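Local coordinates for protein racemase, putative (Roseobacter denitrificans, PDB 3TCS) that binds magnesium and D-alanine in a TIM-barrel active site and is probably a racemase or hydro-lyase of the mandelate racemase/muconate lactonizing enzyme family, at residues 60-72 with 91-104. Numbering follows the deposited sequence.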
loop_
_atom_site.group_PDB
_atom_site.type_symbol
_atom_site.label_atom_id
_atom_site.label_comp_id
_atom_site.label_asym_id
_atom_site.label_seq_id
_atom_site.Cartn_x
_atom_site.Cartn_y
_atom_site.Cartn_z
ATOM N N ILE B 60 -1.448 -11.784 -9.220
ATOM C CA ILE B 60 -1.345 -10.333 -9.369
ATOM C C ILE B 60 0.027 -9.883 -8.863
ATOM O O ILE B 60 0.695 -9.054 -9.481
ATOM C CB ILE B 60 -2.447 -9.607 -8.566
ATOM C CG1 ILE B 60 -3.822 -9.985 -9.133
ATOM C CG2 ILE B 60 -2.237 -8.083 -8.639
ATOM C CD1 ILE B 60 -5.012 -9.406 -8.370
ATOM N N THR B 61 0.444 -10.443 -7.734
ATOM C CA THR B 61 1.739 -10.110 -7.160
ATOM C C THR B 61 2.864 -10.425 -8.148
ATOM O O THR B 61 3.808 -9.645 -8.297
ATOM C CB THR B 61 1.960 -10.889 -5.851
ATOM O OG1 THR B 61 0.938 -10.532 -4.911
ATOM C CG2 THR B 61 3.323 -10.572 -5.254
ATOM N N CYS B 62 2.762 -11.561 -8.835
ATOM C CA CYS B 62 3.803 -11.929 -9.792
ATOM C C CYS B 62 3.822 -10.972 -10.979
ATOM O O CYS B 62 4.880 -10.683 -11.535
ATOM C CB CYS B 62 3.622 -13.378 -10.249
ATOM S SG CYS B 62 4.102 -14.580 -8.963
ATOM N N THR B 63 2.652 -10.474 -11.362
ATOM C CA THR B 63 2.583 -9.511 -12.455
ATOM C C THR B 63 3.304 -8.242 -11.997
ATOM O O THR B 63 4.082 -7.641 -12.743
ATOM C CB THR B 63 1.117 -9.182 -12.813
ATOM O OG1 THR B 63 0.502 -10.343 -13.386
ATOM C CG2 THR B 63 1.051 -8.023 -13.818
ATOM N N VAL B 64 3.047 -7.844 -10.755
ATOM C CA VAL B 64 3.681 -6.657 -10.190
ATOM C C VAL B 64 5.192 -6.860 -10.092
ATOM O O VAL B 64 5.977 -5.938 -10.340
ATOM C CB VAL B 64 3.107 -6.339 -8.780
ATOM C CG1 VAL B 64 3.955 -5.281 -8.079
ATOM C CG2 VAL B 64 1.675 -5.845 -8.915
ATOM N N LEU B 65 5.605 -8.073 -9.745
ATOM C CA LEU B 65 7.028 -8.365 -9.616
ATOM C C LEU B 65 7.784 -8.094 -10.916
ATOM O O LEU B 65 8.827 -7.440 -10.913
ATOM C CB LEU B 65 7.232 -9.824 -9.188
ATOM C CG LEU B 65 8.654 -10.269 -8.812
ATOM C CD1 LEU B 65 8.580 -11.533 -7.960
ATOM C CD2 LEU B 65 9.494 -10.512 -10.065
ATOM N N HIS B 66 7.264 -8.589 -12.032
ATOM C CA HIS B 66 7.934 -8.391 -13.315
ATOM C C HIS B 66 7.812 -6.965 -13.834
ATOM O O HIS B 66 8.714 -6.448 -14.495
ATOM C CB HIS B 66 7.372 -9.363 -14.347
ATOM C CG HIS B 66 7.741 -10.790 -14.084
ATOM N ND1 HIS B 66 8.995 -11.294 -14.350
ATOM C CD2 HIS B 66 7.032 -11.810 -13.546
ATOM C CE1 HIS B 66 9.044 -12.564 -13.986
ATOM N NE2 HIS B 66 7.865 -12.902 -13.495
ATOM N N ARG B 67 6.694 -6.327 -13.522
ATOM C CA ARG B 67 6.449 -4.968 -13.976
ATOM C C ARG B 67 7.189 -3.918 -13.158
ATOM O O ARG B 67 7.719 -2.947 -13.710
ATOM C CB ARG B 67 4.949 -4.669 -13.915
ATOM C CG ARG B 67 4.529 -3.321 -14.505
ATOM C CD ARG B 67 4.535 -3.373 -16.028
ATOM N NE ARG B 67 3.540 -4.316 -16.529
ATOM C CZ ARG B 67 2.240 -4.053 -16.630
ATOM N NH1 ARG B 67 1.769 -2.865 -16.275
ATOM N NH2 ARG B 67 1.407 -4.984 -17.074
ATOM N N GLN B 68 7.252 -4.121 -11.846
ATOM C CA GLN B 68 7.849 -3.118 -10.975
ATOM C C GLN B 68 9.041 -3.476 -10.104
ATOM O O GLN B 68 9.602 -2.599 -9.450
ATOM C CB GLN B 68 6.741 -2.540 -10.096
ATOM C CG GLN B 68 5.634 -1.869 -10.901
ATOM C CD GLN B 68 4.411 -1.555 -10.060
ATOM O OE1 GLN B 68 3.535 -2.398 -9.882
ATOM N NE2 GLN B 68 4.355 -0.343 -9.528
ATOM N N VAL B 69 9.429 -4.744 -10.064
ATOM C CA VAL B 69 10.576 -5.116 -9.242
ATOM C C VAL B 69 11.762 -5.576 -10.087
ATOM O O VAL B 69 12.867 -5.039 -9.972
ATOM C CB VAL B 69 10.210 -6.230 -8.239
ATOM C CG1 VAL B 69 11.411 -6.547 -7.352
ATOM C CG2 VAL B 69 9.032 -5.788 -7.384
ATOM N N ALA B 70 11.525 -6.564 -10.941
ATOM C CA ALA B 70 12.572 -7.116 -11.797
ATOM C C ALA B 70 13.369 -6.079 -12.593
ATOM O O ALA B 70 14.596 -6.168 -12.689
ATOM C CB ALA B 70 11.971 -8.147 -12.750
ATOM N N PRO B 71 12.689 -5.079 -13.174
ATOM C CA PRO B 71 13.414 -4.068 -13.951
ATOM C C PRO B 71 14.506 -3.331 -13.180
ATOM O O PRO B 71 15.507 -2.907 -13.759
ATOM C CB PRO B 71 12.305 -3.127 -14.409
ATOM C CG PRO B 71 11.121 -4.034 -14.517
ATOM C CD PRO B 71 11.236 -4.851 -13.257
ATOM N N TRP B 72 14.323 -3.185 -11.873
ATOM C CA TRP B 72 15.300 -2.471 -11.056
ATOM C C TRP B 72 16.363 -3.365 -10.435
ATOM O O TRP B 72 17.386 -2.874 -9.953
ATOM C CB TRP B 72 14.580 -1.702 -9.948
ATOM C CG TRP B 72 13.459 -0.872 -10.466
ATOM C CD1 TRP B 72 12.133 -1.028 -10.197
ATOM C CD2 TRP B 72 13.558 0.216 -11.393
ATOM N NE1 TRP B 72 11.395 -0.108 -10.903
ATOM C CE2 TRP B 72 12.245 0.668 -11.646
ATOM C CE3 TRP B 72 14.629 0.850 -12.034
ATOM C CZ2 TRP B 72 11.972 1.728 -12.515
ATOM C CZ3 TRP B 72 14.357 1.905 -12.900
ATOM C CH2 TRP B 72 13.038 2.332 -13.132
ATOM N N ARG B 91 12.185 3.910 -6.673
ATOM C CA ARG B 91 11.834 4.010 -8.088
ATOM C C ARG B 91 10.323 3.845 -8.257
ATOM O O ARG B 91 9.725 4.376 -9.196
ATOM C CB ARG B 91 12.546 2.925 -8.894
ATOM C CG ARG B 91 14.047 3.086 -8.970
ATOM C CD ARG B 91 14.450 4.227 -9.897
ATOM N NE ARG B 91 15.901 4.317 -9.992
ATOM C CZ ARG B 91 16.683 4.843 -9.055
ATOM N NH1 ARG B 91 16.153 5.346 -7.943
ATOM N NH2 ARG B 91 18.002 4.836 -9.216
ATOM N N GLU B 92 9.709 3.098 -7.346
ATOM C CA GLU B 92 8.270 2.862 -7.406
ATOM C C GLU B 92 7.583 3.582 -6.248
ATOM O O GLU B 92 6.629 3.061 -5.666
ATOM C CB GLU B 92 7.982 1.359 -7.313
ATOM C CG GLU B 92 8.595 0.507 -8.429
ATOM C CD GLU B 92 8.014 0.815 -9.796
ATOM O OE1 GLU B 92 6.821 1.181 -9.867
ATOM O OE2 GLU B 92 8.744 0.676 -10.802
ATOM N N HIS B 93 8.066 4.781 -5.927
ATOM C CA HIS B 93 7.525 5.553 -4.807
ATOM C C HIS B 93 6.056 5.950 -4.940
ATOM O O HIS B 93 5.427 6.351 -3.956
ATOM C CB HIS B 93 8.383 6.802 -4.568
ATOM C CG HIS B 93 8.286 7.824 -5.657
ATOM N ND1 HIS B 93 7.664 9.043 -5.480
ATOM C CD2 HIS B 93 8.735 7.812 -6.934
ATOM C CE1 HIS B 93 7.737 9.738 -6.600
ATOM N NE2 HIS B 93 8.381 9.015 -7.499
ATOM N N LYS B 94 5.512 5.839 -6.147
ATOM C CA LYS B 94 4.109 6.170 -6.388
ATOM C C LYS B 94 3.243 4.965 -6.039
ATOM O O LYS B 94 2.017 5.022 -6.120
ATOM C CB LYS B 94 3.892 6.518 -7.863
ATOM C CG LYS B 94 4.585 7.791 -8.331
ATOM C CD LYS B 94 3.860 9.030 -7.841
ATOM C CE LYS B 94 4.413 10.283 -8.514
ATOM N NZ LYS B 94 3.612 11.487 -8.160
ATOM N N PHE B 95 3.891 3.871 -5.654
ATOM C CA PHE B 95 3.170 2.647 -5.321
ATOM C C PHE B 95 3.437 2.148 -3.910
ATOM O O PHE B 95 3.903 1.024 -3.710
ATOM C CB PHE B 95 3.515 1.554 -6.338
ATOM C CG PHE B 95 2.963 1.815 -7.710
ATOM C CD1 PHE B 95 1.706 1.347 -8.066
ATOM C CD2 PHE B 95 3.685 2.566 -8.631
ATOM C CE1 PHE B 95 1.173 1.622 -9.319
ATOM C CE2 PHE B 95 3.162 2.849 -9.890
ATOM C CZ PHE B 95 1.902 2.377 -10.233
ATOM N N PRO B 96 3.148 2.983 -2.904
ATOM C CA PRO B 96 3.380 2.542 -1.528
ATOM C C PRO B 96 2.322 1.495 -1.206
ATOM O O PRO B 96 1.192 1.595 -1.670
ATOM C CB PRO B 96 3.180 3.820 -0.726
ATOM C CG PRO B 96 2.091 4.508 -1.486
ATOM C CD PRO B 96 2.520 4.317 -2.934
ATOM N N GLY B 97 2.674 0.484 -0.428
ATOM C CA GLY B 97 1.672 -0.508 -0.108
ATOM C C GLY B 97 2.095 -1.951 -0.237
ATOM O O GLY B 97 3.239 -2.265 -0.570
ATOM N N SER B 98 1.120 -2.823 -0.016
ATOM C CA SER B 98 1.305 -4.265 -0.011
ATOM C C SER B 98 1.829 -4.988 -1.247
ATOM O O SER B 98 2.780 -5.755 -1.144
ATOM C CB SER B 98 -0.006 -4.927 0.425
ATOM O OG SER B 98 0.145 -6.329 0.564
ATOM N N TYR B 99 1.214 -4.768 -2.408
ATOM C CA TYR B 99 1.643 -5.500 -3.597
ATOM C C TYR B 99 3.120 -5.410 -3.958
ATOM O O TYR B 99 3.737 -6.436 -4.243
ATOM C CB TYR B 99 0.764 -5.143 -4.805
ATOM C CG TYR B 99 -0.491 -5.991 -4.887
ATOM C CD1 TYR B 99 -0.412 -7.375 -5.066
ATOM C CD2 TYR B 99 -1.756 -5.416 -4.760
ATOM C CE1 TYR B 99 -1.563 -8.167 -5.119
ATOM C CE2 TYR B 99 -2.912 -6.195 -4.810
ATOM C CZ TYR B 99 -2.809 -7.568 -4.990
ATOM O OH TYR B 99 -3.952 -8.334 -5.038
ATOM N N LEU B 100 3.704 -4.216 -3.940
ATOM C CA LEU B 100 5.125 -4.110 -4.273
ATOM C C LEU B 100 5.985 -4.907 -3.285
ATOM O O LEU B 100 6.947 -5.563 -3.685
ATOM C CB LEU B 100 5.591 -2.647 -4.277
ATOM C CG LEU B 100 7.036 -2.426 -4.753
ATOM C CD1 LEU B 100 7.107 -2.579 -6.262
ATOM C CD2 LEU B 100 7.524 -1.041 -4.336
ATOM N N ARG B 101 5.643 -4.851 -1.998
ATOM C CA ARG B 101 6.414 -5.573 -0.986
ATOM C C ARG B 101 6.211 -7.074 -1.101
ATOM O O ARG B 101 7.145 -7.844 -0.900
ATOM C CB ARG B 101 6.040 -5.119 0.429
ATOM C CG ARG B 101 6.697 -3.823 0.859
ATOM C CD ARG B 101 6.087 -2.671 0.130
ATOM N NE ARG B 101 6.749 -1.402 0.398
ATOM C CZ ARG B 101 6.467 -0.293 -0.272
ATOM N NH1 ARG B 101 5.543 -0.331 -1.222
ATOM N NH2 ARG B 101 7.113 0.835 -0.013
ATOM N N ARG B 102 4.986 -7.489 -1.406
ATOM C CA ARG B 102 4.689 -8.913 -1.567
ATOM C C ARG B 102 5.547 -9.482 -2.692
ATOM O O ARG B 102 5.998 -10.627 -2.627
ATOM C CB ARG B 102 3.217 -9.120 -1.929
ATOM C CG ARG B 102 2.233 -8.867 -0.802
ATOM C CD ARG B 102 0.800 -8.931 -1.323
ATOM N NE ARG B 102 -0.170 -8.715 -0.253
ATOM C CZ ARG B 102 -0.959 -9.658 0.252
ATOM N NH1 ARG B 102 -0.907 -10.903 -0.216
ATOM N NH2 ARG B 102 -1.798 -9.354 1.232
ATOM N N ALA B 103 5.758 -8.669 -3.725
ATOM C CA ALA B 103 6.549 -9.074 -4.889
ATOM C C ALA B 103 8.038 -9.071 -4.555
ATOM O O ALA B 103 8.760 -10.020 -4.872
ATOM C CB ALA B 103 6.270 -8.128 -6.064
ATOM N N MET B 104 8.493 -7.996 -3.920
ATOM C CA MET B 104 9.890 -7.881 -3.523
ATOM C C MET B 104 10.291 -9.059 -2.640
ATOM O O MET B 104 11.416 -9.559 -2.731
ATOM C CB MET B 104 10.120 -6.588 -2.739
ATOM C CG MET B 104 9.976 -5.312 -3.552
ATOM S SD MET B 104 9.900 -3.853 -2.479
ATOM C CE MET B 104 11.381 -4.062 -1.504
HETATM O O HOH W 1 0.260 -12.103 -2.828
#
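E92 takes one hydrogen bond from each of two side chains of helix 60-72, one on each carboxylate oxygen. W72 NE1 donates a hydrogen bond to E92 OE2 at 2.8 Å, with an N-H...O angle of 162°. The bond runs close to the indole plane and uses the anti lone pair. Q68 NE2 reaches E92 OE1 at 2.9 Å, coming from above the carboxylate plane. The same NE2 sits over the centre of the F95 ring, 3.0 Å above it, with amide and ring planes nearly perpendicular. R91 CB lies over the five-membered ring of W72 in a CH-pi contact, 3.8 Å from its centroid. CG follows over the ring fusion, and the bend at chi2 (-73°) brings CD on over the six-membered ring. An alanine in place of W72 would probably leave E92 OE2 without this donor and R91 without the ring under its aliphatic chain.

Further along, helices 60-72 and 98-104 cross nearly at right angles. A103 is the knob there, set among T61, V64, L65 and V69. L65 CB and A103 CB are 3.7 Å apart. V69 CG2 also meets L100 CD1 and M104 CG. At the other end, I60 CG2 packs over the Y99 ring while T61 OG1 lies at its edge. A water joins T61 OG1 to R102 NH1.

The second shell includes the second subunit, whose Y99 hydroxyl bonds Q68 OE1. This fixes the amide from its other end. Strand 25-32 backs L65, within the N-terminal capping domain of the enolase superfamily fold. Two neutral N-H donors on the carboxylate would probably stabilise E92 as an anion, tying the loop before helix 98-104 to helix 60-72 beside the dimer interface.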